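Local coordinates for protein mosquitocidal toxin (Lysinibacillus sphaericus, PDB 2VSE) that kills mosquito larvae, probably by ADP-ribosylating host proteins with an N-terminal enzyme domain that is accompanied by four ricin-B-like lectin domains, at residues 44-49 / 148-153; 752-757 / 768-773; 443-448 / 528-533; 271-276 / 406-411. All blocks are in the same frame, centred on the assembly; numbering follows the deposited sequence.

Interaction 1 of 4, residues 44-49 / 148-153; sequences LHMREQ and GGIDIN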
loop_
_atom_site.group_PDB
_atom_site.type_symbol
_atom_site.label_atom_id
_atom_site.label_comp_id
_atom_site.label_asym_id
_atom_site.label_seq_id
_atom_site.Cartn_x
_atom_site.Cartn_y
_atom_site.Cartn_z
ATOM N N LEU A 44 4.525 13.077 -15.969
ATOM C CA LEU A 44 3.290 12.307 -15.826
ATOM C C LEU A 44 2.169 13.039 -15.075
ATOM O O LEU A 44 2.417 13.828 -14.161
ATOM C CB LEU A 44 3.522 10.887 -15.302
ATOM C CG LEU A 44 4.769 10.431 -14.573
ATOM C CD1 LEU A 44 4.933 11.198 -13.287
ATOM C CD2 LEU A 44 4.624 8.937 -14.296
ATOM N N HIS A 45 0.938 12.793 -15.516
ATOM C CA HIS A 45 -0.242 13.441 -14.954
ATOM C C HIS A 45 -0.854 12.541 -13.898
ATOM O O HIS A 45 -1.067 11.345 -14.136
ATOM C CB HIS A 45 -1.268 13.733 -16.055
ATOM C CG HIS A 45 -2.422 14.580 -15.609
ATOM N ND1 HIS A 45 -2.530 15.917 -15.928
ATOM C CD2 HIS A 45 -3.525 14.279 -14.881
ATOM C CE1 HIS A 45 -3.645 16.405 -15.410
ATOM N NE2 HIS A 45 -4.266 15.431 -14.771
ATOM N N MET A 46 -1.114 13.114 -12.728
ATOM C CA MET A 46 -1.794 12.393 -11.643
ATOM C C MET A 46 -3.282 12.738 -11.667
ATOM O O MET A 46 -3.639 13.906 -11.865
ATOM C CB MET A 46 -1.205 12.783 -10.284
ATOM C CG MET A 46 0.309 12.710 -10.206
ATOM S SD MET A 46 0.969 11.048 -10.510
ATOM C CE MET A 46 2.714 11.413 -10.334
ATOM N N ARG A 47 -4.144 11.737 -11.472
ATOM C CA ARG A 47 -5.588 11.982 -11.429
ATOM C C ARG A 47 -5.858 13.089 -10.434
ATOM O O ARG A 47 -5.345 13.069 -9.314
ATOM C CB ARG A 47 -6.377 10.735 -11.041
ATOM C CG ARG A 47 -6.634 9.771 -12.175
ATOM C CD ARG A 47 -7.763 8.805 -11.844
ATOM N NE ARG A 47 -7.623 8.213 -10.516
ATOM C CZ ARG A 47 -8.605 7.619 -9.844
ATOM N NH1 ARG A 47 -9.820 7.526 -10.361
ATOM N NH2 ARG A 47 -8.371 7.126 -8.641
ATOM N N GLU A 48 -6.626 14.077 -10.868
ATOM C CA GLU A 48 -7.030 15.151 -9.986
ATOM C C GLU A 48 -8.393 14.819 -9.389
ATOM O O GLU A 48 -9.150 14.005 -9.944
ATOM C CB GLU A 48 -7.065 16.480 -10.739
ATOM C CG GLU A 48 -5.689 17.077 -11.019
ATOM C CD GLU A 48 -5.756 18.399 -11.778
ATOM O OE1 GLU A 48 -6.847 19.014 -11.838
ATOM O OE2 GLU A 48 -4.708 18.827 -12.315
ATOM N N GLN A 49 -8.680 15.436 -8.243
ATOM C CA GLN A 49 -10.006 15.379 -7.622
ATOM C C GLN A 49 -10.435 13.964 -7.213
ATOM O O GLN A 49 -11.623 13.643 -7.260
ATOM C CB GLN A 49 -11.068 15.985 -8.559
ATOM C CG GLN A 49 -10.726 17.352 -9.152
ATOM C CD GLN A 49 -11.376 18.491 -8.389
ATOM O OE1 GLN A 49 -11.500 18.441 -7.165
ATOM N NE2 GLN A 49 -11.799 19.524 -9.110
ATOM N N GLY A 148 -5.680 8.997 -5.627
ATOM C CA GLY A 148 -4.546 9.052 -6.542
ATOM C C GLY A 148 -4.625 8.171 -7.773
ATOM O O GLY A 148 -5.710 7.944 -8.327
ATOM N N GLY A 149 -3.464 7.658 -8.174
ATOM C CA GLY A 149 -3.308 6.933 -9.434
ATOM C C GLY A 149 -2.745 7.841 -10.520
ATOM O O GLY A 149 -2.951 9.054 -10.486
ATOM N N ILE A 150 -2.036 7.244 -11.475
ATOM C CA ILE A 150 -1.445 7.957 -12.605
ATOM C C ILE A 150 -2.323 7.842 -13.849
ATOM O O ILE A 150 -2.727 6.743 -14.229
ATOM C CB ILE A 150 -0.018 7.420 -12.905
ATOM C CG1 ILE A 150 0.879 7.587 -11.669
ATOM C CG2 ILE A 150 0.583 8.112 -14.145
ATOM C CD1 ILE A 150 2.239 6.892 -11.761
ATOM N N ASP A 151 -2.623 8.981 -14.469
ATOM C CA ASP A 151 -3.396 9.004 -15.719
ATOM C C ASP A 151 -2.453 8.780 -16.899
ATOM O O ASP A 151 -1.786 9.702 -17.364
ATOM C CB ASP A 151 -4.177 10.315 -15.854
ATOM C CG ASP A 151 -5.022 10.382 -17.133
ATOM O OD1 ASP A 151 -4.844 9.540 -18.048
ATOM O OD2 ASP A 151 -5.867 11.302 -17.226
ATOM N N ILE A 152 -2.419 7.538 -17.374
ATOM C CA ILE A 152 -1.519 7.121 -18.444
ATOM C C ILE A 152 -1.681 7.893 -19.755
ATOM O O ILE A 152 -0.687 8.360 -20.320
ATOM C CB ILE A 152 -1.608 5.601 -18.697
ATOM C CG1 ILE A 152 -1.367 4.838 -17.391
ATOM C CG2 ILE A 152 -0.607 5.168 -19.790
ATOM C CD1 ILE A 152 0.032 5.040 -16.772
ATOM N N ASN A 153 -2.916 8.018 -20.238
ATOM C CA ASN A 153 -3.198 8.739 -21.478
ATOM C C ASN A 153 -2.694 10.178 -21.426
ATOM O O ASN A 153 -2.072 10.658 -22.378
ATOM C CB ASN A 153 -4.698 8.715 -21.789
ATOM C CG ASN A 153 -5.026 9.342 -23.132
ATOM O OD1 ASN A 153 -4.522 8.912 -24.172
ATOM N ND2 ASN A 153 -5.877 10.359 -23.116
HETATM O O HOH W 1 -3.541 11.166 -8.530
#
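The carbonyl oxygen of Gly148 is gripped side-on by the guanidinium of Arg47, which sends two N-H groups to this one acceptor: NE lies 2.9 Å and NH2 2.8 Å from Gly148 O. The oxygen sits in the guanidinium plane, at the edge between the two nitrogens, so the pair fixes the rotation of the flat group. The arginine chain folds back to reach it, bent at chi3 (-47°). The backbone of the same residue joins in, Arg47 N donating to Gly149 O over 3.1 Å, and a water that donates to both Arg47 O and Gly149 O bridges residues 44-49 and 148-153 beside this bond. Further along, Asp151 N donates to His45 O at 2.8 Å. Between these two backbone bonds Met46 and Ile150 form an antiparallel non-hydrogen-bonded pair, their side chains side by side and pointing the same way, with Met46 SD 3.7 Å from Ile150 CG1. Leu44 extends the apolar patch, its CD2 lying 4.0 Å from Ile150 CD1. Asp151 N-caps the short helix 152-155 through OD1, which accepts from Ala154 N. The short strand 45-46 is added to strand 150-151 of the Scabin-like, ADP-ribosyltransferase-type region, which pairs in turn with strand 168-172, while helix 24-33 packs against Leu44 and Met46 through Tyr28.

Interaction 2 of 4, residues 752-757 / 768-773; sequences ILDNFL and TMRNVT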
loop_
_atom_site.group_PDB
_atom_site.type_symbol
_atom_site.label_atom_id
_atom_site.label_comp_id
_atom_site.label_asym_id
_atom_site.label_seq_id
_atom_site.Cartn_x
_atom_site.Cartn_y
_atom_site.Cartn_z
ATOM N N ILE A 752 27.527 -2.966 -30.602
ATOM C CA ILE A 752 26.747 -2.886 -31.827
ATOM C C ILE A 752 27.339 -3.885 -32.785
ATOM O O ILE A 752 28.484 -3.729 -33.228
ATOM C CB ILE A 752 26.781 -1.472 -32.444
ATOM C CG1 ILE A 752 26.107 -0.482 -31.482
ATOM C CG2 ILE A 752 26.132 -1.470 -33.849
ATOM C CD1 ILE A 752 26.240 0.940 -31.882
ATOM N N LEU A 753 26.554 -4.904 -33.114
ATOM C CA LEU A 753 27.073 -6.096 -33.780
ATOM C C LEU A 753 28.326 -6.595 -33.026
ATOM O O LEU A 753 28.261 -6.809 -31.813
ATOM C CB LEU A 753 27.302 -5.838 -35.276
ATOM C CG LEU A 753 25.994 -5.610 -36.059
ATOM C CD1 LEU A 753 26.254 -5.364 -37.533
ATOM C CD2 LEU A 753 25.036 -6.792 -35.892
ATOM N N ASP A 754 29.453 -6.756 -33.714
ATOM C CA ASP A 754 30.667 -7.270 -33.077
ATOM C C ASP A 754 31.621 -6.142 -32.603
ATOM O O ASP A 754 32.814 -6.353 -32.382
ATOM C CB ASP A 754 31.378 -8.275 -34.006
ATOM C CG ASP A 754 31.743 -7.676 -35.389
ATOM O OD1 ASP A 754 31.292 -6.552 -35.735
ATOM O OD2 ASP A 754 32.491 -8.338 -36.145
ATOM N N ASN A 755 31.080 -4.946 -32.426
ATOM C CA ASN A 755 31.868 -3.819 -32.012
ATOM C C ASN A 755 31.540 -3.505 -30.565
ATOM O O ASN A 755 30.378 -3.269 -30.241
ATOM C CB ASN A 755 31.547 -2.615 -32.889
ATOM C CG ASN A 755 31.758 -2.891 -34.380
ATOM O OD1 ASN A 755 32.874 -2.793 -34.878
ATOM N ND2 ASN A 755 30.680 -3.227 -35.091
ATOM N N PHE A 756 32.560 -3.493 -29.704
ATOM C CA PHE A 756 32.353 -3.385 -28.269
ATOM C C PHE A 756 32.928 -2.091 -27.697
ATOM O O PHE A 756 34.042 -1.689 -28.030
ATOM C CB PHE A 756 33.004 -4.574 -27.549
ATOM C CG PHE A 756 32.327 -5.907 -27.803
ATOM C CD1 PHE A 756 31.504 -6.484 -26.826
ATOM C CD2 PHE A 756 32.530 -6.594 -29.003
ATOM C CE1 PHE A 756 30.876 -7.726 -27.047
ATOM C CE2 PHE A 756 31.904 -7.839 -29.244
ATOM C CZ PHE A 756 31.075 -8.405 -28.263
ATOM N N LEU A 757 32.162 -1.438 -26.834
ATOM C CA LEU A 757 32.692 -0.363 -26.002
ATOM C C LEU A 757 33.865 -0.919 -25.197
ATOM O O LEU A 757 33.717 -1.893 -24.446
ATOM C CB LEU A 757 31.615 0.161 -25.062
ATOM C CG LEU A 757 31.441 1.675 -25.026
ATOM C CD1 LEU A 757 31.191 2.269 -26.422
ATOM C CD2 LEU A 757 30.312 2.048 -24.076
ATOM N N THR A 768 35.871 1.299 -29.855
ATOM C CA THR A 768 34.900 0.264 -30.163
ATOM C C THR A 768 35.712 -0.841 -30.807
ATOM O O THR A 768 36.285 -0.637 -31.856
ATOM C CB THR A 768 33.807 0.769 -31.123
ATOM O OG1 THR A 768 34.401 1.198 -32.357
ATOM C CG2 THR A 768 33.010 1.916 -30.504
ATOM N N MET A 769 35.780 -1.997 -30.163
ATOM C CA MET A 769 36.682 -3.056 -30.586
ATOM C C MET A 769 35.973 -4.299 -31.094
ATOM O O MET A 769 34.984 -4.731 -30.513
ATOM C CB MET A 769 37.575 -3.433 -29.411
ATOM C CG MET A 769 38.674 -2.442 -29.174
ATOM S SD MET A 769 40.091 -2.811 -30.214
ATOM C CE MET A 769 40.289 -4.553 -29.856
ATOM N N ARG A 770 36.494 -4.869 -32.170
ATOM C CA ARG A 770 36.030 -6.153 -32.681
ATOM C C ARG A 770 36.758 -7.302 -31.979
ATOM O O ARG A 770 37.808 -7.101 -31.373
ATOM C CB ARG A 770 36.342 -6.252 -34.177
ATOM C CG ARG A 770 35.574 -5.306 -35.076
ATOM C CD ARG A 770 36.047 -5.460 -36.533
ATOM N NE ARG A 770 36.041 -6.852 -36.987
ATOM C CZ ARG A 770 36.600 -7.275 -38.120
ATOM N NH1 ARG A 770 37.211 -6.410 -38.925
ATOM N NH2 ARG A 770 36.554 -8.563 -38.454
ATOM N N ASN A 771 36.231 -8.516 -32.096
ATOM C CA ASN A 771 37.006 -9.711 -31.713
ATOM C C ASN A 771 37.213 -9.839 -30.193
ATOM O O ASN A 771 38.182 -10.476 -29.778
ATOM C CB ASN A 771 38.426 -9.683 -32.351
ATOM C CG ASN A 771 38.447 -10.023 -33.849
ATOM O OD1 ASN A 771 37.904 -11.043 -34.282
ATOM N ND2 ASN A 771 39.138 -9.187 -34.636
ATOM N N VAL A 772 36.362 -9.238 -29.356
ATOM C CA VAL A 772 36.651 -9.294 -27.917
ATOM C C VAL A 772 36.291 -10.632 -27.291
ATOM O O VAL A 772 35.240 -11.215 -27.600
ATOM C CB VAL A 772 36.062 -8.117 -27.095
ATOM C CG1 VAL A 772 36.211 -6.789 -27.851
ATOM C CG2 VAL A 772 34.623 -8.385 -26.690
ATOM N N THR A 773 37.180 -11.137 -26.436
ATOM C CA THR A 773 36.946 -12.431 -25.774
ATOM C C THR A 773 36.004 -12.236 -24.595
ATOM O O THR A 773 35.916 -11.141 -24.045
ATOM C CB THR A 773 38.267 -13.107 -25.305
ATOM O OG1 THR A 773 38.793 -12.414 -24.161
ATOM C CG2 THR A 773 39.306 -13.117 -26.440
#
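Phe756 and Val772 make the main side-chain contact. One methyl of the valine, CG2, sits over the centre of the phenyl face in a CH-pi contact, 3.4 Å from the centroid and only 7° off the ring normal. At the ring edge, near its plane, lies the carbonyl oxygen of Met769, 3.4 Å from Phe756 CD2. That oxygen also accepts from Phe756 N at 2.8 Å, the donor standing above the carbonyl plane, and the return bond from Met769 N to Phe756 O is equally short at 2.8 Å. These two bonds make Phe756 and Met769 an antiparallel hydrogen-bonded pair, followed by the non-hydrogen-bonded pair of Leu757 and Thr768. With CG beside its own backbone N (chi1 -69°), the phenylalanine ring is placed beneath the valine. Beyond the strand pair, Asp754 and Arg770 run side by side, and OD2 of Asp754 forms a long salt bridge with NE of Arg770 at 3.9 Å.

Residues 752-757 begin with a type II' turn from Ile752 to Asn755. Ile752 O receives both the backbone N of Asn755 and its side-chain ND2, the latter at 2.9 Å, which ties the asparagine amide back across the turn. Farther out, His751 meets the Phe756 ring with its plane at about 20°, and Trp737 touches Leu757 and Thr768. Strands 755-758 and 767-769 form a beta hairpin within a ricin-B-type beta-trefoil, a fold in which such hairpins recur around a pseudo-threefold axis.

Interaction 3 of 4, residues 443-448 / 528-533; sequences IFSNSD and TTDGNG
The Phe444 ring and the Asp530 carboxylate are stacked, their planes only 10° apart. Over one face of the ring lies CB of Asp530, displaced toward the rim, in a CH-pi contact 3.8 Å from the centroid; Gly531 N approaches the ring obliquely, 3.6 Å from CD2. The two side chains cross at about a right angle, with the carboxylate over the CD1-CE1 side of the ring and OD1 turned to Ser445. There OD1 of Asp530 accepts a weak hydrogen bond from Ser445 N, 3.0 Å long and bent to 133°. The stronger partner of this carboxylate is Lys431, which forms a salt bridge with OD1 and also hydrogen-bonds to Ser445 OG.

Alongside, the turn is held by two straight backbone bonds to one residue: Ile443 N donates to Asn532 O at 2.8 Å, and Gly531 N donates to Ile443 O at 2.7 Å. The isoleucine branch CG2 is set between its backbone N and carbonyl carbon, from where it touches Thr529 O at 3.5 Å and Asn532 CB at 3.7 Å. Thr529 to Asn532 form a type II turn, with Gly531 at positive phi, and Asn532 ND2 is secured by Ser527 O and Ser524 O. The loop before strand 534-538 is therefore fastened to the end of strand 440-445 of the same lectin domain, chiefly by backbone bonds, and the lysine probably balances the negative charge that Asp530 brings to this surface.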
loop_
_atom_site.group_PDB
_atom_site.type_symbol
_atom_site.label_atom_id
_atom_site.label_comp_id
_atom_site.label_asym_id
_atom_site.label_seq_id
_atom_site.Cartn_x
_atom_site.Cartn_y
_atom_site.Cartn_z
ATOM N N ILE A 443 3.173 3.133 26.584
ATOM C CA ILE A 443 3.575 3.895 25.410
ATOM C C ILE A 443 5.079 4.200 25.461
ATOM O O ILE A 443 5.639 4.453 26.538
ATOM C CB ILE A 443 2.708 5.183 25.239
ATOM C CG1 ILE A 443 2.659 5.622 23.775
ATOM C CG2 ILE A 443 3.141 6.305 26.174
ATOM C CD1 ILE A 443 1.503 4.960 22.992
ATOM N N PHE A 444 5.727 4.142 24.300
ATOM C CA PHE A 444 7.154 4.433 24.195
ATOM C C PHE A 444 7.538 4.899 22.790
ATOM O O PHE A 444 6.858 4.581 21.814
ATOM C CB PHE A 444 7.974 3.204 24.591
ATOM C CG PHE A 444 9.083 3.510 25.552
ATOM C CD1 PHE A 444 10.361 3.827 25.087
ATOM C CD2 PHE A 444 8.852 3.487 26.928
ATOM C CE1 PHE A 444 11.395 4.119 25.978
ATOM C CE2 PHE A 444 9.892 3.780 27.828
ATOM C CZ PHE A 444 11.158 4.095 27.349
ATOM N N SER A 445 8.623 5.657 22.686
ATOM C CA SER A 445 9.116 6.062 21.374
ATOM C C SER A 445 9.467 4.834 20.557
ATOM O O SER A 445 10.005 3.869 21.092
ATOM C CB SER A 445 10.318 6.976 21.498
ATOM O OG SER A 445 9.905 8.224 22.006
ATOM N N ASN A 446 9.134 4.850 19.273
ATOM C CA ASN A 446 9.424 3.700 18.443
ATOM C C ASN A 446 10.914 3.546 18.197
ATOM O O ASN A 446 11.619 4.533 17.973
ATOM C CB ASN A 446 8.691 3.765 17.114
ATOM C CG ASN A 446 9.126 2.662 16.180
ATOM O OD1 ASN A 446 8.932 1.484 16.460
ATOM N ND2 ASN A 446 9.773 3.035 15.091
ATOM N N SER A 447 11.385 2.304 18.256
ATOM C CA SER A 447 12.721 1.962 17.752
ATOM C C SER A 447 12.726 0.605 17.033
ATOM O O SER A 447 13.768 -0.050 16.933
ATOM C CB SER A 447 13.787 2.039 18.860
ATOM O OG SER A 447 13.466 1.186 19.938
ATOM N N ASP A 448 11.549 0.204 16.540
ATOM C CA ASP A 448 11.412 -0.918 15.603
ATOM C C ASP A 448 11.821 -2.269 16.197
ATOM O O ASP A 448 12.360 -3.126 15.496
ATOM C CB ASP A 448 12.190 -0.634 14.296
ATOM C CG ASP A 448 11.638 0.559 13.528
ATOM O OD1 ASP A 448 10.440 0.538 13.195
ATOM O OD2 ASP A 448 12.385 1.509 13.245
ATOM N N THR A 528 1.923 11.526 26.131
ATOM C CA THR A 528 2.800 10.746 25.258
ATOM C C THR A 528 4.204 10.632 25.848
ATOM O O THR A 528 5.171 10.389 25.126
ATOM C CB THR A 528 2.875 11.342 23.817
ATOM O OG1 THR A 528 3.446 12.660 23.850
ATOM C CG2 THR A 528 1.503 11.417 23.183
ATOM N N THR A 529 4.324 10.828 27.158
ATOM C CA THR A 529 5.608 10.638 27.826
ATOM C C THR A 529 5.945 9.148 27.915
ATOM O O THR A 529 5.110 8.334 28.296
ATOM C CB THR A 529 5.685 11.333 29.224
ATOM O OG1 THR A 529 6.634 10.653 30.047
ATOM C CG2 THR A 529 4.368 11.300 29.940
ATOM N N ASP A 530 7.171 8.805 27.532
ATOM C CA ASP A 530 7.670 7.430 27.593
ATOM C C ASP A 530 7.331 6.736 28.913
ATOM O O ASP A 530 7.676 7.229 29.993
ATOM C CB ASP A 530 9.190 7.407 27.363
ATOM C CG ASP A 530 9.578 7.750 25.931
ATOM O OD1 ASP A 530 8.741 7.567 25.015
ATOM O OD2 ASP A 530 10.735 8.197 25.722
ATOM N N GLY A 531 6.641 5.602 28.819
ATOM C CA GLY A 531 6.290 4.811 29.992
ATOM C C GLY A 531 4.867 5.024 30.478
ATOM O O GLY A 531 4.404 4.316 31.382
ATOM N N ASN A 532 4.166 5.996 29.888
ATOM C CA ASN A 532 2.759 6.261 30.232
ATOM C C ASN A 532 1.862 5.063 29.892
ATOM O O ASN A 532 2.099 4.355 28.909
ATOM C CB ASN A 532 2.266 7.547 29.550
ATOM C CG ASN A 532 0.912 8.020 30.068
ATOM O OD1 ASN A 532 0.608 7.925 31.256
ATOM N ND2 ASN A 532 0.096 8.541 29.169
ATOM N N GLY A 533 0.847 4.834 30.718
ATOM C CA GLY A 533 0.051 3.617 30.627
ATOM C C GLY A 533 -1.141 3.717 29.699
ATOM O O GLY A 533 -1.554 4.807 29.298
#

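Interaction 4 of 4, residues 271-276 / 406-411; sequences SEYQIK and WLIEKT
Ser271 meets Lys410, its OG 3.4 Å from CE of the lysine. Glu272 is more strongly engaged: its extended side chain brings OE1 to Thr411 OG1, which donates at 2.7 Å to the anti lone pair of the carboxylate oxygen. Its carbonyl oxygen accepts twice, from Thr411 N and, in the carbonyl plane on a lone pair, from Lys410 NZ at 3.1 Å. The lysine chain curls, bent at chi2 (69°) and chi4, so that NZ also reaches Thr411 O and a water.

Tyr273 turns to the other side of the sheet, where Ile408 CG2 rests over one ring face, 3.5 Å from CD1, and Glu409 O lies at the edge. Its hydroxyl is held elsewhere, by Gln269 O and Asn207. Gln274 and Glu409 exchange two backbone bonds, the one from Gln274 N to Glu409 O being 2.8 Å. A water lies between Gln274 OE1 and Glu409 OE2, within bonding distance of both, while the Gln274 amide nitrogen goes to Asn301 and Gln307.

Ile275 directs CG2 obliquely at the indole, 3.7 Å from Trp406 CE3. Lys276 closes the pairing with two more backbone bonds to Leu407, and its extended chain crosses over to Glu409, where NZ forms a 2.6 Å salt bridge with OE1 from above the carboxylate plane. Antiparallel pairing of the first and last strands, here 271-277 and 406-410, is how a ricin-B-type beta-trefoil closes its barrel.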
loop_
_atom_site.group_PDB
_atom_site.type_symbol
_atom_site.label_atom_id
_atom_site.label_comp_id
_atom_site.label_asym_id
_atom_site.label_seq_id
_atom_site.Cartn_x
_atom_site.Cartn_y
_atom_site.Cartn_z
ATOM N N SER A 271 -29.295 -7.411 5.012
ATOM C CA SER A 271 -28.106 -7.626 5.840
ATOM C C SER A 271 -28.159 -6.899 7.172
ATOM O O SER A 271 -29.175 -6.317 7.536
ATOM C CB SER A 271 -26.824 -7.232 5.091
ATOM O OG SER A 271 -25.729 -7.969 5.588
ATOM N N GLU A 272 -27.047 -6.951 7.897
ATOM C CA GLU A 272 -26.923 -6.249 9.162
ATOM C C GLU A 272 -26.445 -4.820 8.938
ATOM O O GLU A 272 -25.428 -4.595 8.278
ATOM C CB GLU A 272 -25.957 -6.986 10.074
ATOM C CG GLU A 272 -25.871 -6.397 11.455
ATOM C CD GLU A 272 -24.879 -7.129 12.302
ATOM O OE1 GLU A 272 -23.681 -7.116 11.960
ATOM O OE2 GLU A 272 -25.304 -7.720 13.309
ATOM N N TYR A 273 -27.180 -3.871 9.507
ATOM C CA TYR A 273 -26.886 -2.459 9.363
ATOM C C TYR A 273 -26.978 -1.756 10.705
ATOM O O TYR A 273 -27.577 -2.278 11.656
ATOM C CB TYR A 273 -27.900 -1.802 8.431
ATOM C CG TYR A 273 -27.877 -2.295 7.001
ATOM C CD1 TYR A 273 -26.994 -1.736 6.059
ATOM C CD2 TYR A 273 -28.748 -3.293 6.576
ATOM C CE1 TYR A 273 -26.972 -2.170 4.748
ATOM C CE2 TYR A 273 -28.728 -3.741 5.257
ATOM C CZ TYR A 273 -27.840 -3.176 4.349
ATOM O OH TYR A 273 -27.817 -3.610 3.041
ATOM N N GLN A 274 -26.392 -0.564 10.768
ATOM C CA GLN A 274 -26.722 0.404 11.806
ATOM C C GLN A 274 -27.458 1.580 11.168
ATOM O O GLN A 274 -27.190 1.949 10.025
ATOM C CB GLN A 274 -25.481 0.894 12.532
ATOM C CG GLN A 274 -24.882 -0.115 13.454
ATOM C CD GLN A 274 -23.988 0.534 14.469
ATOM O OE1 GLN A 274 -22.888 0.998 14.148
ATOM N NE2 GLN A 274 -24.456 0.589 15.712
ATOM N N ILE A 275 -28.399 2.151 11.914
ATOM C CA ILE A 275 -29.159 3.304 11.438
ATOM C C ILE A 275 -28.759 4.546 12.242
ATOM O O ILE A 275 -28.983 4.619 13.460
ATOM C CB ILE A 275 -30.682 3.031 11.474
ATOM C CG1 ILE A 275 -30.989 1.701 10.778
ATOM C CG2 ILE A 275 -31.436 4.140 10.787
ATOM C CD1 ILE A 275 -32.351 1.095 11.116
ATOM N N LYS A 276 -28.144 5.505 11.554
ATOM C CA LYS A 276 -27.565 6.691 12.191
ATOM C C LYS A 276 -28.326 7.942 11.797
ATOM O O LYS A 276 -28.635 8.131 10.620
ATOM C CB LYS A 276 -26.112 6.874 11.757
ATOM C CG LYS A 276 -25.226 5.666 11.951
ATOM C CD LYS A 276 -23.787 6.051 11.770
ATOM C CE LYS A 276 -22.867 4.884 12.115
ATOM N NZ LYS A 276 -21.464 5.251 11.829
ATOM N N TRP A 406 -31.750 9.806 7.751
ATOM C CA TRP A 406 -30.913 8.752 8.328
ATOM C C TRP A 406 -29.868 8.200 7.362
ATOM O O TRP A 406 -30.055 8.238 6.138
ATOM C CB TRP A 406 -31.777 7.583 8.813
ATOM C CG TRP A 406 -32.868 7.974 9.761
ATOM C CD1 TRP A 406 -34.111 8.446 9.435
ATOM C CD2 TRP A 406 -32.822 7.921 11.189
ATOM N NE1 TRP A 406 -34.834 8.692 10.570
ATOM C CE2 TRP A 406 -34.071 8.375 11.663
ATOM C CE3 TRP A 406 -31.851 7.528 12.113
ATOM C CZ2 TRP A 406 -34.373 8.450 13.026
ATOM C CZ3 TRP A 406 -32.150 7.610 13.470
ATOM C CH2 TRP A 406 -33.404 8.070 13.910
ATOM N N LEU A 407 -28.785 7.667 7.928
ATOM C CA LEU A 407 -27.817 6.866 7.186
ATOM C C LEU A 407 -28.029 5.389 7.506
ATOM O O LEU A 407 -28.206 5.008 8.666
ATOM C CB LEU A 407 -26.389 7.263 7.557
ATOM C CG LEU A 407 -25.849 8.639 7.158
ATOM C CD1 LEU A 407 -24.597 8.939 7.940
ATOM C CD2 LEU A 407 -25.560 8.721 5.667
ATOM N N ILE A 408 -28.034 4.562 6.468
ATOM C CA ILE A 408 -28.102 3.118 6.636
ATOM C C ILE A 408 -26.712 2.576 6.343
ATOM O O ILE A 408 -26.320 2.453 5.179
ATOM C CB ILE A 408 -29.149 2.480 5.707
ATOM C CG1 ILE A 408 -30.530 3.088 5.985
ATOM C CG2 ILE A 408 -29.187 0.956 5.902
ATOM C CD1 ILE A 408 -31.599 2.695 5.003
ATOM N N GLU A 409 -25.972 2.269 7.405
ATOM C CA GLU A 409 -24.565 1.890 7.287
ATOM C C GLU A 409 -24.352 0.392 7.475
ATOM O O GLU A 409 -24.778 -0.179 8.476
ATOM C CB GLU A 409 -23.703 2.685 8.280
ATOM C CG GLU A 409 -22.223 2.388 8.148
ATOM C CD GLU A 409 -21.345 3.113 9.169
ATOM O OE1 GLU A 409 -21.484 4.352 9.339
ATOM O OE2 GLU A 409 -20.483 2.434 9.773
ATOM N N LYS A 410 -23.676 -0.226 6.509
ATOM C CA LYS A 410 -23.351 -1.648 6.567
ATOM C C LYS A 410 -22.351 -1.919 7.688
ATOM O O LYS A 410 -21.331 -1.250 7.779
ATOM C CB LYS A 410 -22.780 -2.128 5.224
ATOM C CG LYS A 410 -22.296 -3.582 5.226
ATOM C CD LYS A 410 -23.462 -4.573 5.358
ATOM C CE LYS A 410 -22.994 -5.973 5.745
ATOM N NZ LYS A 410 -23.041 -6.215 7.231
ATOM N N THR A 411 -22.642 -2.896 8.543
ATOM C CA THR A 411 -21.703 -3.238 9.595
ATOM C C THR A 411 -20.556 -3.979 8.961
ATOM O O THR A 411 -20.752 -4.736 8.007
ATOM C CB THR A 411 -22.324 -4.089 10.718
ATOM O OG1 THR A 411 -22.953 -5.252 10.154
ATOM C CG2 THR A 411 -23.340 -3.278 11.514
HETATM O O HOH W 2 -23.433 -8.976 7.940
HETATM O O HOH W 3 -21.943 0.600 11.182
#

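From the N terminus, interaction 1 comes first: it closes a loop of 98 residues within the ADP-ribosyltransferase-type region. Interaction 4 then spans 129 residues and joins the ends of the first lectin domain. Interaction 3 follows in the next lectin domain, tying a late loop to an early strand across 79 intervening residues. Interaction 2, with just 10 residues between its segments, is a local hairpin in the last lectin domain. The four loops follow one another in series, neither nested nor crossed. None touch: even interactions 1 and 4 stay about 20 Å apart at their nearest atoms, and the centres of interactions 2 and 4 are about 72 Å apart.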